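Long-range contacts in soluble lytic murein transglycosylase (PDB 5OHU), which cleaves the glycan strands of bacterial peptidoglycan as a lytic transglycosylase, acting both exolytically and endolytically: residues 65-70 / 93-98; 72-77 / 100-105; 410-415 / 426-431. All blocks are in the same frame, centred on the assembly; numbering follows the deposited sequence.

Overall arrangement
Interactions 1 and 2 share helix 95-108: its start receives helix 62-72, and its next turns receive the loop that follows that helix. They form one continuous apolar seam, Leu-98 of the first touching Leu-74 of the second. Both are only partly buried, and apolar packing dominates them, helped by a CH-pi contact in the first and by a water between Trp-102 and Ala-77 O in the second. Interaction 3, between 410-415 and 426-431, is fully buried and is built round a salt bridge, so the chemistry changes with depth in the solenoid. Although distant in sequence, it meets interaction 1 through Pro-93, which packs against Glu-428, Arg-427 and His-431.

Interaction 1: 65-70 / 93-98; sequences LAYDEL and PQIGWL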
loop_
_atom_site.group_PDB
_atom_site.type_symbol
_atom_site.label_atom_id
_atom_site.label_comp_id
_atom_site.label_asym_id
_atom_site.label_seq_id
_atom_site.Cartn_x
_atom_site.Cartn_y
_atom_site.Cartn_z
ATOM N N LEU A 65 -15.939 12.866 25.392
ATOM C CA LEU A 65 -17.325 13.070 25.809
ATOM C C LEU A 65 -17.867 14.383 25.264
ATOM O O LEU A 65 -18.978 14.433 24.726
ATOM C CB LEU A 65 -17.442 13.035 27.328
ATOM C CG LEU A 65 -16.971 11.737 27.990
ATOM C CD1 LEU A 65 -17.202 11.804 29.506
ATOM C CD2 LEU A 65 -17.674 10.527 27.385
ATOM N N ALA A 66 -17.096 15.461 25.422
ATOM C CA ALA A 66 -17.420 16.718 24.763
ATOM C C ALA A 66 -17.736 16.504 23.289
ATOM O O ALA A 66 -18.703 17.063 22.763
ATOM C CB ALA A 66 -16.256 17.697 24.921
ATOM N N TYR A 67 -16.933 15.688 22.609
ATOM C CA TYR A 67 -17.143 15.462 21.186
ATOM C C TYR A 67 -18.484 14.789 20.930
ATOM O O TYR A 67 -19.216 15.175 20.015
ATOM C CB TYR A 67 -15.999 14.619 20.625
ATOM C CG TYR A 67 -16.159 14.260 19.174
ATOM C CD1 TYR A 67 -16.909 13.152 18.787
ATOM C CD2 TYR A 67 -15.561 15.023 18.186
ATOM C CE1 TYR A 67 -17.051 12.814 17.455
ATOM C CE2 TYR A 67 -15.704 14.698 16.857
ATOM C CZ TYR A 67 -16.450 13.590 16.496
ATOM O OH TYR A 67 -16.574 13.263 15.166
ATOM N N ASP A 68 -18.807 13.751 21.701
ATOM C CA ASP A 68 -20.073 13.060 21.484
ATOM C C ASP A 68 -21.249 13.984 21.765
ATOM O O ASP A 68 -22.219 14.034 21.002
ATOM C CB ASP A 68 -20.155 11.807 22.356
ATOM C CG ASP A 68 -19.039 10.823 22.077
ATOM O OD1 ASP A 68 -18.606 10.711 20.911
ATOM O OD2 ASP A 68 -18.589 10.160 23.034
ATOM N N GLU A 69 -21.170 14.738 22.857
ATOM C CA GLU A 69 -22.280 15.604 23.235
ATOM C C GLU A 69 -22.510 16.688 22.191
ATOM O O GLU A 69 -23.651 16.945 21.789
ATOM C CB GLU A 69 -22.006 16.204 24.607
ATOM C CG GLU A 69 -23.249 16.621 25.362
ATOM C CD GLU A 69 -23.712 18.013 24.997
ATOM O OE1 GLU A 69 -22.898 18.778 24.437
ATOM O OE2 GLU A 69 -24.889 18.336 25.275
ATOM N N LEU A 70 -21.436 17.309 21.712
ATOM C CA LEU A 70 -21.588 18.337 20.691
ATOM C C LEU A 70 -22.144 17.749 19.400
ATOM O O LEU A 70 -22.994 18.362 18.742
ATOM C CB LEU A 70 -20.247 19.023 20.435
ATOM C CG LEU A 70 -20.295 20.212 19.474
ATOM C CD1 LEU A 70 -21.239 21.273 20.043
ATOM C CD2 LEU A 70 -18.903 20.781 19.235
ATOM N N PRO A 93 -8.417 12.559 16.768
ATOM C CA PRO A 93 -8.354 11.811 15.499
ATOM C C PRO A 93 -9.615 11.944 14.674
ATOM O O PRO A 93 -9.542 11.958 13.439
ATOM C CB PRO A 93 -8.138 10.355 15.951
ATOM C CG PRO A 93 -7.581 10.463 17.356
ATOM C CD PRO A 93 -8.251 11.689 17.947
ATOM N N GLN A 94 -10.774 12.052 15.320
ATOM C CA GLN A 94 -12.057 12.045 14.631
ATOM C C GLN A 94 -12.581 13.445 14.309
ATOM O O GLN A 94 -13.711 13.570 13.827
ATOM C CB GLN A 94 -13.094 11.283 15.464
ATOM C CG GLN A 94 -13.527 11.986 16.732
ATOM C CD GLN A 94 -12.617 11.697 17.921
ATOM O OE1 GLN A 94 -11.428 11.423 17.760
ATOM N NE2 GLN A 94 -13.187 11.732 19.120
ATOM N N ILE A 95 -11.786 14.496 14.549
ATOM C CA ILE A 95 -12.284 15.856 14.388
ATOM C C ILE A 95 -12.718 16.135 12.954
ATOM O O ILE A 95 -13.554 17.012 12.723
ATOM C CB ILE A 95 -11.220 16.880 14.854
ATOM C CG1 ILE A 95 -11.896 18.179 15.262
ATOM C CG2 ILE A 95 -10.223 17.190 13.752
ATOM C CD1 ILE A 95 -12.814 18.016 16.446
ATOM N N GLY A 96 -12.182 15.404 11.973
ATOM C CA GLY A 96 -12.621 15.604 10.603
ATOM C C GLY A 96 -14.078 15.236 10.367
ATOM O O GLY A 96 -14.756 15.862 9.543
ATOM N N TRP A 97 -14.581 14.216 11.064
ATOM C CA TRP A 97 -15.997 13.876 10.929
ATOM C C TRP A 97 -16.869 15.004 11.453
ATOM O O TRP A 97 -17.900 15.334 10.855
ATOM C CB TRP A 97 -16.307 12.566 11.663
ATOM C CG TRP A 97 -15.562 11.421 11.075
ATOM C CD1 TRP A 97 -14.521 10.745 11.645
ATOM C CD2 TRP A 97 -15.754 10.843 9.778
ATOM N NE1 TRP A 97 -14.067 9.769 10.794
ATOM C CE2 TRP A 97 -14.803 9.809 9.638
ATOM C CE3 TRP A 97 -16.644 11.086 8.728
ATOM C CZ2 TRP A 97 -14.716 9.021 8.488
ATOM C CZ3 TRP A 97 -16.557 10.298 7.582
ATOM C CH2 TRP A 97 -15.598 9.280 7.476
ATOM N N LEU A 98 -16.457 15.623 12.557
ATOM C CA LEU A 98 -17.185 16.777 13.059
ATOM C C LEU A 98 -17.167 17.916 12.049
ATOM O O LEU A 98 -18.177 18.607 11.871
ATOM C CB LEU A 98 -16.603 17.225 14.403
ATOM C CG LEU A 98 -17.131 18.545 14.993
ATOM C CD1 LEU A 98 -18.648 18.550 15.098
ATOM C CD2 LEU A 98 -16.498 18.851 16.344
#
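One face of the Tyr-67 ring is taken by the side chain of Gln-94, whose CG sits 3.3 Å above the ring plane, displaced toward the rim on the CZ side. This is a CH-pi contact: Gln-94 CG lies 3.6 Å from the Tyr-67 ring centroid and 21° off the normal. In the plane, at the edge, stands Asp-68 OD1 from the same helix. Gln-94 bends at chi2 (-87°), which brings its NE2 back above the inner end of the ring, 3.9 Å from Tyr-67 CG, with amide and ring planes 69° apart. Leu-98 CB approaches obliquely, 3.6 Å from Tyr-67 CE2. The phenol points at the start of helix 95-108: Tyr-67 OH is 3.2 Å from Gln-94 O, an oxygen that accepts the amide of Trp-97 in the first helical turn. Gln-94 is the N-cap residue. Farther along, Leu-70 CD2 meets Leu-98 CD2 at 4.2 Å, while Phe-85 of the intervening helix 79-88 bridges the two, packing on Ala-66, Ile-95 and Leu-98. Two roughly parallel next-but-one helices, with the intervening helix packed against both, are characteristic of the alpha-solenoid architecture of Slt-type transglycosylases.

Interaction 2: 72-77 / 100-105; sequences HRLKSA and LRWLRL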
loop_
_atom_site.group_PDB
_atom_site.type_symbol
_atom_site.label_atom_id
_atom_site.label_comp_id
_atom_site.label_asym_id
_atom_site.label_seq_id
_atom_site.Cartn_x
_atom_site.Cartn_y
_atom_site.Cartn_z
ATOM N N HIS A 72 -24.122 15.218 18.965
ATOM C CA HIS A 72 -25.537 14.889 19.077
ATOM C C HIS A 72 -26.429 16.106 18.837
ATOM O O HIS A 72 -27.468 15.991 18.183
ATOM C CB HIS A 72 -25.843 14.273 20.441
ATOM C CG HIS A 72 -27.291 13.952 20.622
ATOM N ND1 HIS A 72 -27.966 13.088 19.786
ATOM C CD2 HIS A 72 -28.207 14.417 21.505
ATOM C CE1 HIS A 72 -29.230 13.014 20.162
ATOM N NE2 HIS A 72 -29.403 13.811 21.203
ATOM N N ARG A 73 -26.063 17.277 19.368
ATOM C CA ARG A 73 -26.887 18.468 19.203
ATOM C C ARG A 73 -26.275 19.453 18.220
ATOM O O ARG A 73 -26.505 20.663 18.308
ATOM C CB ARG A 73 -27.154 19.146 20.545
ATOM C CG ARG A 73 -25.944 19.461 21.339
ATOM C CD ARG A 73 -26.337 20.272 22.571
ATOM N NE ARG A 73 -25.155 20.563 23.369
ATOM C CZ ARG A 73 -24.331 21.577 23.132
ATOM N NH1 ARG A 73 -24.577 22.416 22.129
ATOM N NH2 ARG A 73 -23.267 21.753 23.903
ATOM N N LEU A 74 -25.526 18.938 17.253
ATOM C CA LEU A 74 -24.760 19.814 16.382
ATOM C C LEU A 74 -25.668 20.713 15.545
ATOM O O LEU A 74 -25.307 21.860 15.248
ATOM C CB LEU A 74 -23.842 18.963 15.508
ATOM C CG LEU A 74 -23.023 19.706 14.460
ATOM C CD1 LEU A 74 -21.907 20.429 15.184
ATOM C CD2 LEU A 74 -22.441 18.710 13.490
ATOM N N LYS A 75 -26.860 20.224 15.171
ATOM C CA LYS A 75 -27.779 21.040 14.379
ATOM C C LYS A 75 -28.298 22.244 15.159
ATOM O O LYS A 75 -28.788 23.202 14.553
ATOM C CB LYS A 75 -28.937 20.174 13.858
ATOM C CG LYS A 75 -29.847 20.908 12.859
ATOM C CD LYS A 75 -30.713 19.987 12.017
ATOM C CE LYS A 75 -31.866 20.776 11.390
ATOM N NZ LYS A 75 -32.915 19.886 10.821
ATOM N N SER A 76 -28.153 22.250 16.483
ATOM C CA SER A 76 -28.552 23.380 17.297
ATOM C C SER A 76 -27.386 24.200 17.826
ATOM O O SER A 76 -27.619 25.272 18.388
ATOM C CB SER A 76 -29.394 22.901 18.485
ATOM O OG SER A 76 -30.498 22.160 18.018
ATOM N N ALA A 77 -26.153 23.743 17.668
ATOM C CA ALA A 77 -25.035 24.400 18.328
ATOM C C ALA A 77 -24.666 25.704 17.625
ATOM O O ALA A 77 -24.674 25.789 16.395
ATOM C CB ALA A 77 -23.827 23.463 18.379
ATOM N N LEU A 100 -16.832 17.688 8.741
ATOM C CA LEU A 100 -17.687 17.287 7.632
ATOM C C LEU A 100 -19.149 17.588 7.934
ATOM O O LEU A 100 -19.840 18.255 7.149
ATOM C CB LEU A 100 -17.494 15.799 7.343
ATOM C CG LEU A 100 -18.450 15.194 6.328
ATOM C CD1 LEU A 100 -18.232 15.814 4.972
ATOM C CD2 LEU A 100 -18.271 13.665 6.277
ATOM N N ARG A 101 -19.624 17.128 9.089
ATOM C CA ARG A 101 -21.021 17.314 9.467
ATOM C C ARG A 101 -21.376 18.787 9.634
ATOM O O ARG A 101 -22.410 19.249 9.144
ATOM C CB ARG A 101 -21.288 16.567 10.761
ATOM C CG ARG A 101 -21.620 15.154 10.528
ATOM C CD ARG A 101 -21.268 14.341 11.716
ATOM N NE ARG A 101 -21.354 12.937 11.348
ATOM C CZ ARG A 101 -20.988 11.939 12.131
ATOM N NH1 ARG A 101 -20.487 12.207 13.324
ATOM N NH2 ARG A 101 -21.108 10.695 11.692
ATOM N N TRP A 102 -20.531 19.538 10.330
ATOM C CA TRP A 102 -20.807 20.955 10.527
ATOM C C TRP A 102 -20.779 21.723 9.205
ATOM O O TRP A 102 -21.711 22.478 8.901
ATOM C CB TRP A 102 -19.814 21.533 11.515
ATOM C CG TRP A 102 -20.138 22.894 11.924
ATOM C CD1 TRP A 102 -21.336 23.350 12.372
ATOM C CD2 TRP A 102 -19.248 24.011 11.933
ATOM N NE1 TRP A 102 -21.253 24.692 12.647
ATOM C CE2 TRP A 102 -19.976 25.118 12.394
ATOM C CE3 TRP A 102 -17.905 24.180 11.583
ATOM C CZ2 TRP A 102 -19.408 26.382 12.528
ATOM C CZ3 TRP A 102 -17.341 25.424 11.722
ATOM C CH2 TRP A 102 -18.088 26.511 12.194
ATOM N N LEU A 103 -19.725 21.533 8.396
ATOM C CA LEU A 103 -19.629 22.257 7.123
ATOM C C LEU A 103 -20.823 21.950 6.225
ATOM O O LEU A 103 -21.306 22.827 5.497
ATOM C CB LEU A 103 -18.311 21.930 6.403
ATOM C CG LEU A 103 -16.996 22.631 6.832
ATOM C CD1 LEU A 103 -16.853 24.002 6.225
ATOM C CD2 LEU A 103 -16.931 22.809 8.332
ATOM N N ARG A 104 -21.316 20.714 6.275
ATOM C CA ARG A 104 -22.552 20.355 5.584
ATOM C C ARG A 104 -23.722 21.219 6.061
ATOM O O ARG A 104 -24.433 21.840 5.254
ATOM C CB ARG A 104 -22.810 18.868 5.825
ATOM C CG ARG A 104 -23.809 18.187 4.960
ATOM C CD ARG A 104 -24.051 16.773 5.506
ATOM N NE ARG A 104 -23.068 15.790 5.056
ATOM C CZ ARG A 104 -22.618 14.783 5.805
ATOM N NH1 ARG A 104 -23.036 14.642 7.061
ATOM N NH2 ARG A 104 -21.745 13.918 5.306
ATOM N N LEU A 105 -23.921 21.299 7.380
ATOM C CA LEU A 105 -24.921 22.217 7.919
ATOM C C LEU A 105 -24.696 23.650 7.434
ATOM O O LEU A 105 -25.639 24.321 6.991
ATOM C CB LEU A 105 -24.916 22.165 9.443
ATOM C CG LEU A 105 -25.440 20.862 10.061
ATOM C CD1 LEU A 105 -25.340 20.932 11.576
ATOM C CD2 LEU A 105 -26.882 20.568 9.630
HETATM O O HOH W 1 -23.070 26.460 13.894
#
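This is a loop-on-helix contact, mainly apolar, in which Leu-74 of the turn after helix 62-72 is pushed against helix 95-108. Leu-74 CD2 rests on the helix surface itself, 3.7 Å from Arg-101 CB and close to the backbone N of Trp-102, whereas CD1 approaches the indole obliquely, 4.1 Å from Trp-102 CD1. Leu-105 crosses Leu-74 at a slant, its CD1 lying 3.9 Å from Leu-74 CG and 3.7 Å from Lys-75 CA. Leu-105 CG is set anti to its carbonyl carbon (chi1 -69°), and the extended chi2 then carries CD1 to the turn. In this alpha-solenoid, the turn between helices 62-72 and 79-88 packs on helix 95-108, which follows both, and helix 79-88 packs against turn and helix alike, its Val-82 touching Ala-77 and Trp-102. Trp-102 NE1 donates to a water 2.8 Å away, in the ring plane at its edge, and the same water is 3.0 Å from Ala-77 O, lying between helix and turn. Tyr-118 of helix 112-118 meets the Trp-102 ring edge-to-face. At the margin, Lys-75 and Arg-101 lend their inner carbons to the packing while their charged ends lead away from it.

Interaction 3: 410-415 / 426-431; sequences TRRAME and RREWYH
An antiparallel helical hairpin within the L domain, a family grouped with the TPR-like helical repeats, brings Ala-413 and Arg-412 of helix 408-418 against Trp-429 and Glu-428 of helix 422-433. The local axes approach to 8.4 Å, with 157° between their directions. The small Ala-413 is consistent with this closeness, its CA and that of Glu-428 being the nearest pair. Its CB lies 3.7 Å from Glu-428 CB and touches the edge of the indole, near the ring plane, at 3.4 Å from Trp-429 CE3. Behind it, Thr-410 CG2 reaches Trp-429 CZ3 at 4.3 Å, while the Thr-410 hydroxyl is bonded to Val-404 O. Leu-447 and Ala-448 of helix 438-450 pack on the same tryptophan.

The polar half is a salt bridge between the two helices. Arg-412 bends at chi3 (-54°) and presents its NE edge to the carboxylate, where Arg-412 NE donates to Glu-428 OE1 at 2.7 Å along an almost straight N-H line. The acceptor lies in the guanidinium plane yet is met from above its own carboxylate plane, since the two groups are turned 63° apart. That twist goes with a lopsided second link: Arg-412 NH2 to Glu-428 OE2, at 3.1 Å, is weak. Further partners come from the N-terminal helical region, Tyr-64 OH bonding Glu-428 OE1 and Asp-91 pairing with Arg-412 NH1. A buried guanidinium set between two carboxylates would be expected to keep both acids ionised, and the bonds of Arg-412 to Asp-91 and of Glu-428 to Tyr-64 join the hairpin to the N-terminal part of the chain.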
loop_
_atom_site.group_PDB
_atom_site.type_symbol
_atom_site.label_atom_id
_atom_site.label_comp_id
_atom_site.label_asym_id
_atom_site.label_seq_id
_atom_site.Cartn_x
_atom_site.Cartn_y
_atom_site.Cartn_z
ATOM N N THR A 410 -0.697 11.591 23.190
ATOM C CA THR A 410 -0.003 10.521 23.902
ATOM C C THR A 410 -0.711 10.177 25.210
ATOM O O THR A 410 -1.000 9.005 25.489
ATOM C CB THR A 410 1.449 10.938 24.152
ATOM O OG1 THR A 410 2.109 11.134 22.892
ATOM C CG2 THR A 410 2.193 9.885 24.959
ATOM N N ARG A 411 -1.003 11.196 26.023
ATOM C CA ARG A 411 -1.728 10.974 27.267
ATOM C C ARG A 411 -3.072 10.310 27.007
ATOM O O ARG A 411 -3.456 9.369 27.711
ATOM C CB ARG A 411 -1.905 12.302 27.997
ATOM C CG ARG A 411 -0.602 12.875 28.528
ATOM C CD ARG A 411 -0.559 14.384 28.382
ATOM N NE ARG A 411 -1.397 15.050 29.376
ATOM C CZ ARG A 411 -0.942 15.597 30.499
ATOM N NH1 ARG A 411 0.356 15.569 30.780
ATOM N NH2 ARG A 411 -1.787 16.178 31.339
ATOM N N ARG A 412 -3.796 10.774 25.987
ATOM C CA ARG A 412 -5.045 10.118 25.627
ATOM C C ARG A 412 -4.800 8.664 25.237
ATOM O O ARG A 412 -5.552 7.772 25.645
ATOM C CB ARG A 412 -5.738 10.885 24.495
ATOM C CG ARG A 412 -6.325 12.247 24.929
ATOM C CD ARG A 412 -7.387 12.794 23.948
ATOM N NE ARG A 412 -6.914 12.874 22.567
ATOM C CZ ARG A 412 -6.279 13.925 22.050
ATOM N NH1 ARG A 412 -6.043 14.998 22.800
ATOM N NH2 ARG A 412 -5.876 13.908 20.780
ATOM N N ALA A 413 -3.736 8.403 24.470
ATOM C CA ALA A 413 -3.430 7.030 24.073
ATOM C C ALA A 413 -3.032 6.182 25.279
ATOM O O ALA A 413 -3.456 5.022 25.399
ATOM C CB ALA A 413 -2.327 7.021 23.014
ATOM N N MET A 414 -2.222 6.743 26.183
ATOM C CA MET A 414 -1.872 6.036 27.412
ATOM C C MET A 414 -3.119 5.609 28.173
ATOM O O MET A 414 -3.276 4.438 28.531
ATOM C CB MET A 414 -1.003 6.921 28.307
ATOM C CG MET A 414 0.371 7.249 27.769
ATOM S SD MET A 414 1.403 5.787 27.667
ATOM C CE MET A 414 2.997 6.519 27.292
ATOM N N GLU A 415 -4.019 6.557 28.433
ATOM C CA GLU A 415 -5.199 6.252 29.232
ATOM C C GLU A 415 -6.096 5.244 28.529
ATOM O O GLU A 415 -6.630 4.336 29.172
ATOM C CB GLU A 415 -5.973 7.530 29.543
ATOM C CG GLU A 415 -7.108 7.312 30.510
ATOM C CD GLU A 415 -6.626 6.728 31.818
ATOM O OE1 GLU A 415 -5.605 7.221 32.345
ATOM O OE2 GLU A 415 -7.260 5.767 32.308
ATOM N N ARG A 426 -4.595 2.878 19.692
ATOM C CA ARG A 426 -3.841 2.824 18.449
ATOM C C ARG A 426 -4.186 3.994 17.549
ATOM O O ARG A 426 -3.291 4.603 16.948
ATOM C CB ARG A 426 -4.099 1.505 17.724
ATOM C CG ARG A 426 -3.377 0.321 18.332
ATOM C CD ARG A 426 -3.034 -0.703 17.268
ATOM N NE ARG A 426 -4.217 -1.141 16.533
ATOM C CZ ARG A 426 -5.055 -2.075 16.968
ATOM N NH1 ARG A 426 -4.844 -2.662 18.136
ATOM N NH2 ARG A 426 -6.105 -2.419 16.236
ATOM N N ARG A 427 -5.478 4.322 17.438
ATOM C CA ARG A 427 -5.872 5.422 16.563
ATOM C C ARG A 427 -5.251 6.739 17.016
ATOM O O ARG A 427 -4.750 7.507 16.188
ATOM C CB ARG A 427 -7.394 5.540 16.487
ATOM C CG ARG A 427 -7.837 6.513 15.408
ATOM C CD ARG A 427 -9.344 6.689 15.344
ATOM N NE ARG A 427 -10.041 5.459 14.984
ATOM C CZ ARG A 427 -10.734 4.717 15.841
ATOM N NH1 ARG A 427 -10.833 5.089 17.110
ATOM N NH2 ARG A 427 -11.339 3.611 15.425
ATOM N N GLU A 428 -5.270 7.022 18.321
ATOM C CA GLU A 428 -4.542 8.180 18.830
ATOM C C GLU A 428 -3.087 8.123 18.407
ATOM O O GLU A 428 -2.528 9.090 17.864
ATOM C CB GLU A 428 -4.624 8.238 20.357
ATOM C CG GLU A 428 -5.927 8.783 20.921
ATOM C CD GLU A 428 -6.140 10.275 20.652
ATOM O OE1 GLU A 428 -7.269 10.754 20.931
ATOM O OE2 GLU A 428 -5.197 10.966 20.174
ATOM N N TRP A 429 -2.460 6.973 18.655
ATOM C CA TRP A 429 -1.035 6.821 18.405
ATOM C C TRP A 429 -0.703 7.099 16.946
ATOM O O TRP A 429 0.241 7.835 16.645
ATOM C CB TRP A 429 -0.613 5.413 18.805
ATOM C CG TRP A 429 0.784 5.287 19.245
ATOM C CD1 TRP A 429 1.843 4.854 18.499
ATOM C CD2 TRP A 429 1.295 5.573 20.553
ATOM N NE1 TRP A 429 2.988 4.867 19.264
ATOM C CE2 TRP A 429 2.680 5.302 20.528
ATOM C CE3 TRP A 429 0.723 6.051 21.736
ATOM C CZ2 TRP A 429 3.496 5.472 21.646
ATOM C CZ3 TRP A 429 1.530 6.221 22.845
ATOM C CH2 TRP A 429 2.904 5.932 22.792
ATOM N N TYR A 430 -1.486 6.530 16.026
ATOM C CA TYR A 430 -1.205 6.665 14.596
ATOM C C TYR A 430 -1.515 8.065 14.092
ATOM O O TYR A 430 -0.792 8.592 13.244
ATOM C CB TYR A 430 -2.012 5.649 13.783
ATOM C CG TYR A 430 -1.626 4.201 13.997
ATOM C CD1 TYR A 430 -0.471 3.855 14.696
ATOM C CD2 TYR A 430 -2.423 3.180 13.498
ATOM C CE1 TYR A 430 -0.128 2.525 14.896
ATOM C CE2 TYR A 430 -2.089 1.852 13.682
ATOM C CZ TYR A 430 -0.944 1.527 14.380
ATOM O OH TYR A 430 -0.634 0.198 14.551
ATOM N N HIS A 431 -2.610 8.663 14.566
ATOM C CA HIS A 431 -2.937 10.018 14.142
ATOM C C HIS A 431 -1.874 10.999 14.615
ATOM O O HIS A 431 -1.396 11.831 13.835
ATOM C CB HIS A 431 -4.327 10.417 14.644
ATOM C CG HIS A 431 -4.762 11.782 14.207
ATOM N ND1 HIS A 431 -5.118 12.070 12.907
ATOM C CD2 HIS A 431 -4.896 12.941 14.898
ATOM C CE1 HIS A 431 -5.455 13.345 12.816
ATOM N NE2 HIS A 431 -5.326 13.896 14.010
#